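Local coordinates for glycoside hydrolase, GH17 family (Formosa sp. Hel1_33_131, PDB 6FCG), which probably hydrolyses internal beta-1,3-glucosidic bonds of the algal storage glucan laminarin, as an endo-laminarinase of glycoside hydrolase family 17, at residues M245-W255 against Y315-T324. Numbering follows the deposited sequence.
Sequences MHDTHYNPIFW and YYGAKGSKAT
Y316 lies in a groove lined by M245, H246 and H249, on the side of helix 244-250 that meets the loop 315-324. The methyl CE of M245 sits over the centre of the Y316 ring, 3.7 Å from the centroid and 10° off the normal, a CH-pi contact that suits a flexible thioether; the chain reaches there by starting with CG anti to the backbone N and then bending. Y315 CB closes the opposite face. H246 turns the edge of its imidazole toward the tyrosine in an offset edge-to-face pair, planes at 83°, while Y316 OH meets the rims of both the H246 and Y250 rings.

Beside this aromatic cluster, a short chain of hydroxyls serves the buried polar atoms. S321 OG donates to T248 OG1 at 2.8 Å, and T248 OG1 in turn donates to M245 O, three residues earlier in the helix, approaching in the carbonyl plane. Small residues fit here: A323 CB touches both T248 OG1 and W255 CZ2. The indole of W255 points NE1 nearly in its own plane at the backbone O of S321, 2.8 Å away with an N-H...O angle of 162°. Tryptophan thus supplies both a broad apolar surface and a single buried donor.

Toward solvent, H249 and the exposed Y315 still stack closely, offset and nearly parallel, with centroids 3.9 Å apart. Looser is the oblique touch beyond, where Y250 reaches the ring of Y315 chiefly through its OH, near CE2. K322, whose side chain leads away from the helix, hydrogen-bonds through NZ to A318 O within the type I turn G317-G320.

The short helix 244-250 after strand 238-241 thus packs on the loop after the neighbouring parallel strand 301-305, consistent with the TIM-barrel fold of family 17.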
ATOM      1  N   MET A 245      10.192 -23.417   7.522  1.00 20.66           N
ATOM      2  CA  MET A 245       9.413 -22.309   8.094  1.00 21.91           C
ATOM      3  C   MET A 245       9.864 -20.981   7.514  1.00 23.56           C
ATOM      4  O   MET A 245       9.069 -20.189   7.063  1.00 21.45           O
ATOM      5  CB  MET A 245       9.518 -22.255   9.610  1.00 22.25           C
ATOM      6  CG  MET A 245       8.504 -21.307  10.244  1.00 23.23           C
ATOM      7  SD  MET A 245       9.187 -20.234  11.517  1.00 25.03           S
ATOM      8  CE  MET A 245      10.341 -19.220  10.622  1.00 25.70           C
ATOM      9  N   HIS A 246      11.170 -20.758   7.510  1.00 27.56           N
ATOM     10  CA  HIS A 246      11.719 -19.544   6.924  1.00 28.37           C
ATOM     11  C   HIS A 246      11.431 -19.433   5.442  1.00 26.13           C
ATOM     12  O   HIS A 246      11.170 -18.348   4.961  1.00 27.88           O
ATOM     13  CB  HIS A 246      13.221 -19.452   7.196  1.00 30.57           C
ATOM     14  CG  HIS A 246      13.526 -19.123   8.617  1.00 32.28           C
ATOM     15  ND1 HIS A 246      14.122 -20.010   9.487  1.00 35.04           N
ATOM     16  CD2 HIS A 246      13.260 -18.015   9.337  1.00 32.58           C
ATOM     17  CE1 HIS A 246      14.243 -19.446  10.676  1.00 33.86           C
ATOM     18  NE2 HIS A 246      13.728 -18.233  10.609  1.00 34.42           N
ATOM     19  N   ASP A 247      11.515 -20.548   4.727  1.00 24.28           N
ATOM     20  CA  ASP A 247      11.270 -20.536   3.311  1.00 23.35           C
ATOM     21  C   ASP A 247       9.805 -20.320   2.946  1.00 22.51           C
ATOM     22  O   ASP A 247       9.531 -19.865   1.840  1.00 21.31           O
ATOM     23  CB  ASP A 247      11.884 -21.773   2.632  1.00 25.28           C
ATOM     24  CG  ASP A 247      13.411 -21.691   2.526  1.00 26.79           C
ATOM     25  OD1 ASP A 247      13.978 -20.591   2.690  1.00 28.29           O
ATOM     26  OD2 ASP A 247      14.065 -22.716   2.237  1.00 28.31           O
ATOM     27  N   THR A 248       8.862 -20.501   3.869  1.00 23.31           N
ATOM     28  CA  THR A 248       7.476 -20.024   3.613  1.00 23.23           C
ATOM     29  C   THR A 248       7.396 -18.521   3.233  1.00 24.91           C
ATOM     30  O   THR A 248       6.396 -18.081   2.638  1.00 21.49           O
ATOM     31  CB  THR A 248       6.501 -20.218   4.775  1.00 22.70           C
ATOM     32  OG1 THR A 248       6.892 -19.418   5.903  1.00 22.81           O
ATOM     33  CG2 THR A 248       6.414 -21.663   5.150  1.00 23.69           C
ATOM     34  N   HIS A 249       8.440 -17.754   3.576  1.00 26.04           N
ATOM     35  CA  HIS A 249       8.613 -16.411   3.041  1.00 27.96           C
ATOM     36  C   HIS A 249       9.674 -16.299   1.931  1.00 29.02           C
ATOM     37  O   HIS A 249       9.394 -15.747   0.877  1.00 33.40           O
ATOM     38  CB  HIS A 249       8.982 -15.489   4.161  1.00 27.70           C
ATOM     39  CG  HIS A 249       9.159 -14.078   3.723  1.00 29.32           C
ATOM     40  ND1 HIS A 249      10.400 -13.533   3.464  1.00 30.74           N
ATOM     41  CD2 HIS A 249       8.258 -13.096   3.495  1.00 28.76           C
ATOM     42  CE1 HIS A 249      10.253 -12.268   3.106  1.00 30.95           C
ATOM     43  NE2 HIS A 249       8.965 -11.979   3.122  1.00 28.91           N
ATOM     44  N   TYR A 250      10.892 -16.783   2.179  1.00 29.24           N
ATOM     45  CA  TYR A 250      12.040 -16.582   1.266  1.00 29.71           C
ATOM     46  C   TYR A 250      12.039 -17.457   0.013  1.00 29.39           C
ATOM     47  O   TYR A 250      12.748 -17.143  -0.934  1.00 29.27           O
ATOM     48  CB  TYR A 250      13.393 -16.756   1.990  1.00 29.57           C
ATOM     49  CG  TYR A 250      13.698 -15.634   2.891  1.00 30.04           C
ATOM     50  CD1 TYR A 250      14.273 -14.465   2.403  1.00 31.86           C
ATOM     51  CD2 TYR A 250      13.356 -15.691   4.243  1.00 32.06           C
ATOM     52  CE1 TYR A 250      14.517 -13.382   3.248  1.00 32.84           C
ATOM     53  CE2 TYR A 250      13.611 -14.625   5.095  1.00 31.94           C
ATOM     54  CZ  TYR A 250      14.164 -13.472   4.595  1.00 32.14           C
ATOM     55  OH  TYR A 250      14.417 -12.446   5.449  1.00 33.24           O
ATOM     56  N   ASN A 251      11.296 -18.551   0.019  1.00 29.31           N
ATOM     57  CA  ASN A 251      11.149 -19.370  -1.158  1.00 31.45           C
ATOM     58  C   ASN A 251       9.848 -20.160  -1.082  1.00 30.06           C
ATOM     59  O   ASN A 251       9.833 -21.366  -0.853  1.00 28.07           O
ATOM     60  CB  ASN A 251      12.363 -20.281  -1.370  1.00 35.54           C
ATOM     61  CG  ASN A 251      12.227 -21.140  -2.633  1.00 39.54           C
ATOM     62  OD1 ASN A 251      11.555 -20.743  -3.624  1.00 35.75           O
ATOM     63  ND2 ASN A 251      12.821 -22.335  -2.593  1.00 38.52           N
ATOM     64  N   PRO A 252       8.734 -19.466  -1.315  1.00 29.93           N
ATOM     65  CA  PRO A 252       7.412 -19.971  -0.950  1.00 28.91           C
ATOM     66  C   PRO A 252       6.713 -20.903  -1.918  1.00 27.83           C
ATOM     67  O   PRO A 252       5.527 -21.198  -1.698  1.00 28.16           O
ATOM     68  CB  PRO A 252       6.605 -18.681  -0.759  1.00 28.58           C
ATOM     69  CG  PRO A 252       7.239 -17.704  -1.673  1.00 30.41           C
ATOM     70  CD  PRO A 252       8.694 -18.078  -1.810  1.00 29.06           C
ATOM     71  N   ILE A 253       7.407 -21.417  -2.928  1.00 29.22           N
ATOM     72  CA  ILE A 253       6.745 -22.170  -4.013  1.00 33.08           C
ATOM     73  C   ILE A 253       6.056 -23.458  -3.514  1.00 32.06           C
ATOM     74  O   ILE A 253       5.063 -23.886  -4.089  1.00 33.12           O
ATOM     75  CB  ILE A 253       7.676 -22.426  -5.223  1.00 39.18           C
ATOM     76  CG1 ILE A 253       8.042 -21.139  -6.027  1.00 44.85           C
ATOM     77  CG2 ILE A 253       7.043 -23.384  -6.230  1.00 41.46           C
ATOM     78  CD1 ILE A 253       8.382 -19.845  -5.281  1.00 46.34           C
ATOM     79  N   PHE A 254       6.531 -24.008  -2.401  1.00 31.78           N
ATOM     80  CA  PHE A 254       5.980 -25.226  -1.758  1.00 28.67           C
ATOM     81  C   PHE A 254       4.836 -24.962  -0.771  1.00 26.55           C
ATOM     82  O   PHE A 254       4.178 -25.888  -0.305  1.00 25.94           O
ATOM     83  CB  PHE A 254       7.124 -25.958  -1.001  1.00 28.85           C
ATOM     84  CG  PHE A 254       7.488 -25.313   0.310  1.00 29.11           C
ATOM     85  CD1 PHE A 254       6.826 -25.676   1.483  1.00 29.16           C
ATOM     86  CD2 PHE A 254       8.444 -24.305   0.374  1.00 29.06           C
ATOM     87  CE1 PHE A 254       7.130 -25.068   2.687  1.00 29.13           C
ATOM     88  CE2 PHE A 254       8.745 -23.688   1.583  1.00 28.84           C
ATOM     89  CZ  PHE A 254       8.089 -24.074   2.738  1.00 28.52           C
ATOM     90  N   TRP A 255       4.632 -23.700  -0.412  1.00 25.15           N
ATOM     91  CA  TRP A 255       3.782 -23.337   0.730  1.00 22.92           C
ATOM     92  C   TRP A 255       2.469 -22.716   0.266  1.00 22.14           C
ATOM     93  O   TRP A 255       2.464 -21.680  -0.401  1.00 21.13           O
ATOM     94  CB  TRP A 255       4.533 -22.340   1.612  1.00 22.73           C
ATOM     95  CG  TRP A 255       3.773 -21.859   2.795  1.00 21.48           C
ATOM     96  CD1 TRP A 255       3.331 -20.596   3.004  1.00 21.47           C
ATOM     97  CD2 TRP A 255       3.367 -22.621   3.909  1.00 20.63           C
ATOM     98  NE1 TRP A 255       2.668 -20.531   4.170  1.00 21.84           N
ATOM     99  CE2 TRP A 255       2.673 -21.768   4.752  1.00 21.98           C
ATOM    100  CE3 TRP A 255       3.508 -23.953   4.271  1.00 21.64           C
ATOM    101  CZ2 TRP A 255       2.121 -22.195   5.964  1.00 22.94           C
ATOM    102  CZ3 TRP A 255       2.964 -24.380   5.464  1.00 21.70           C
ATOM    103  CH2 TRP A 255       2.274 -23.509   6.291  1.00 22.29           C
ATOM    104  N   TYR A 315       7.359 -11.661   9.103  1.00 21.01           N
ATOM    105  CA  TYR A 315       7.074 -12.369   7.867  1.00 22.66           C
ATOM    106  C   TYR A 315       6.345 -13.698   7.965  1.00 22.03           C
ATOM    107  O   TYR A 315       5.724 -14.106   6.982  1.00 22.79           O
ATOM    108  CB  TYR A 315       8.357 -12.697   7.125  1.00 23.89           C
ATOM    109  CG  TYR A 315       9.197 -11.536   6.701  1.00 26.33           C
ATOM    110  CD1 TYR A 315       8.632 -10.365   6.180  1.00 27.62           C
ATOM    111  CD2 TYR A 315      10.609 -11.617   6.777  1.00 29.35           C
ATOM    112  CE1 TYR A 315       9.454  -9.302   5.776  1.00 27.87           C
ATOM    113  CE2 TYR A 315      11.436 -10.562   6.374  1.00 28.53           C
ATOM    114  CZ  TYR A 315      10.857  -9.417   5.873  1.00 28.36           C
ATOM    115  OH  TYR A 315      11.657  -8.404   5.487  1.00 26.96           O
ATOM    116  N   TYR A 316       6.421 -14.372   9.100  1.00 20.90           N
ATOM    117  CA  TYR A 316       5.966 -15.756   9.191  1.00 20.37           C
ATOM    118  C   TYR A 316       4.605 -15.974   9.894  1.00 20.84           C
ATOM    119  O   TYR A 316       4.122 -17.114   9.938  1.00 20.10           O
ATOM    120  CB  TYR A 316       7.036 -16.577   9.896  1.00 20.29           C
ATOM    121  CG  TYR A 316       8.426 -16.276   9.395  1.00 20.16           C
ATOM    122  CD1 TYR A 316       8.832 -16.694   8.120  1.00 19.79           C
ATOM    123  CD2 TYR A 316       9.327 -15.553  10.176  1.00 19.35           C
ATOM    124  CE1 TYR A 316      10.101 -16.416   7.652  1.00 20.20           C
ATOM    125  CE2 TYR A 316      10.595 -15.281   9.728  1.00 19.66           C
ATOM    126  CZ  TYR A 316      10.978 -15.701   8.462  1.00 21.30           C
ATOM    127  OH  TYR A 316      12.257 -15.409   8.030  1.00 23.31           O
ATOM    128  N   GLY A 317       3.985 -14.901  10.421  1.00 20.71           N
ATOM    129  CA  GLY A 317       2.685 -15.000  11.105  1.00 20.51           C
ATOM    130  C   GLY A 317       1.510 -14.387  10.343  1.00 21.06           C
ATOM    131  O   GLY A 317       1.430 -14.457   9.110  1.00 20.80           O
ATOM    132  N   ALA A 318       0.583 -13.796  11.085  1.00 21.02           N
ATOM    133  CA  ALA A 318      -0.617 -13.155  10.500  1.00 21.99           C
ATOM    134  C   ALA A 318      -0.318 -12.065   9.458  1.00 22.39           C
ATOM    135  O   ALA A 318      -1.077 -11.884   8.539  1.00 20.23           O
ATOM    136  CB  ALA A 318      -1.506 -12.585  11.618  1.00 21.50           C
ATOM    137  N   LYS A 319       0.792 -11.348   9.605  1.00 26.60           N
ATOM    138  CA  LYS A 319       1.145 -10.263   8.686  1.00 29.64           C
ATOM    139  C   LYS A 319       1.979 -10.734   7.500  1.00 28.25           C
ATOM    140  O   LYS A 319       2.483  -9.912   6.737  1.00 27.12           O
ATOM    141  CB  LYS A 319       1.903  -9.146   9.423  1.00 35.85           C
ATOM    142  CG  LYS A 319       1.245  -8.617  10.721  1.00 40.98           C
ATOM    143  CD  LYS A 319       1.201  -7.092  10.732  1.00 47.92           C
ATOM    144  CE  LYS A 319       2.419  -6.454  11.383  1.00 49.22           C
ATOM    145  NZ  LYS A 319       2.114  -5.050  11.767  1.00 51.58           N
ATOM    146  N   GLY A 320       2.131 -12.049   7.347  1.00 28.12           N
ATOM    147  CA  GLY A 320       2.919 -12.639   6.260  1.00 26.45           C
ATOM    148  C   GLY A 320       2.404 -14.028   5.910  1.00 24.21           C
ATOM    149  O   GLY A 320       1.241 -14.186   5.578  1.00 23.06           O
ATOM    150  N   SER A 321       3.261 -15.036   6.024  1.00 23.13           N
ATOM    151  CA  SER A 321       3.009 -16.369   5.438  1.00 22.32           C
ATOM    152  C   SER A 321       2.048 -17.275   6.191  1.00 21.97           C
ATOM    153  O   SER A 321       1.750 -18.348   5.705  1.00 20.99           O
ATOM    154  CB  SER A 321       4.324 -17.101   5.268  1.00 22.37           C
ATOM    155  OG  SER A 321       4.807 -17.603   6.508  1.00 22.60           O
ATOM    156  N   LYS A 322       1.550 -16.851   7.354  1.00 23.16           N
ATOM    157  CA  LYS A 322       0.586 -17.658   8.153  1.00 24.13           C
ATOM    158  C   LYS A 322       1.160 -19.007   8.625  1.00 24.01           C
ATOM    159  O   LYS A 322       0.423 -19.978   8.784  1.00 27.80           O
ATOM    160  CB  LYS A 322      -0.733 -17.914   7.389  1.00 24.11           C
ATOM    161  CG  LYS A 322      -1.296 -16.760   6.589  1.00 25.13           C
ATOM    162  CD  LYS A 322      -1.983 -15.736   7.445  1.00 25.58           C
ATOM    163  CE  LYS A 322      -2.788 -14.863   6.500  1.00 26.22           C
ATOM    164  NZ  LYS A 322      -3.016 -13.503   7.016  1.00 27.30           N
ATOM    165  N   ALA A 323       2.461 -19.060   8.843  1.00 22.61           N
ATOM    166  CA  ALA A 323       3.123 -20.296   9.237  1.00 22.72           C
ATOM    167  C   ALA A 323       3.101 -20.536  10.742  1.00 21.58           C
ATOM    168  O   ALA A 323       2.867 -21.647  11.191  1.00 20.36           O
ATOM    169  CB  ALA A 323       4.556 -20.270   8.747  1.00 22.89           C
ATOM    170  N   THR A 324       3.312 -19.489  11.519  1.00 21.20           N
ATOM    171  CA  THR A 324       3.578 -19.632  12.927  1.00 21.57           C
ATOM    172  C   THR A 324       2.340 -19.717  13.834  1.00 22.36           C
ATOM    173  O   THR A 324       1.548 -18.799  13.881  1.00 21.48           O
ATOM    174  CB  THR A 324       4.420 -18.462  13.424  1.00 21.85           C
ATOM    175  OG1 THR A 324       3.768 -17.228  13.115  1.00 21.47           O
ATOM    176  CG2 THR A 324       5.777 -18.497  12.773  1.00 21.81           C
TER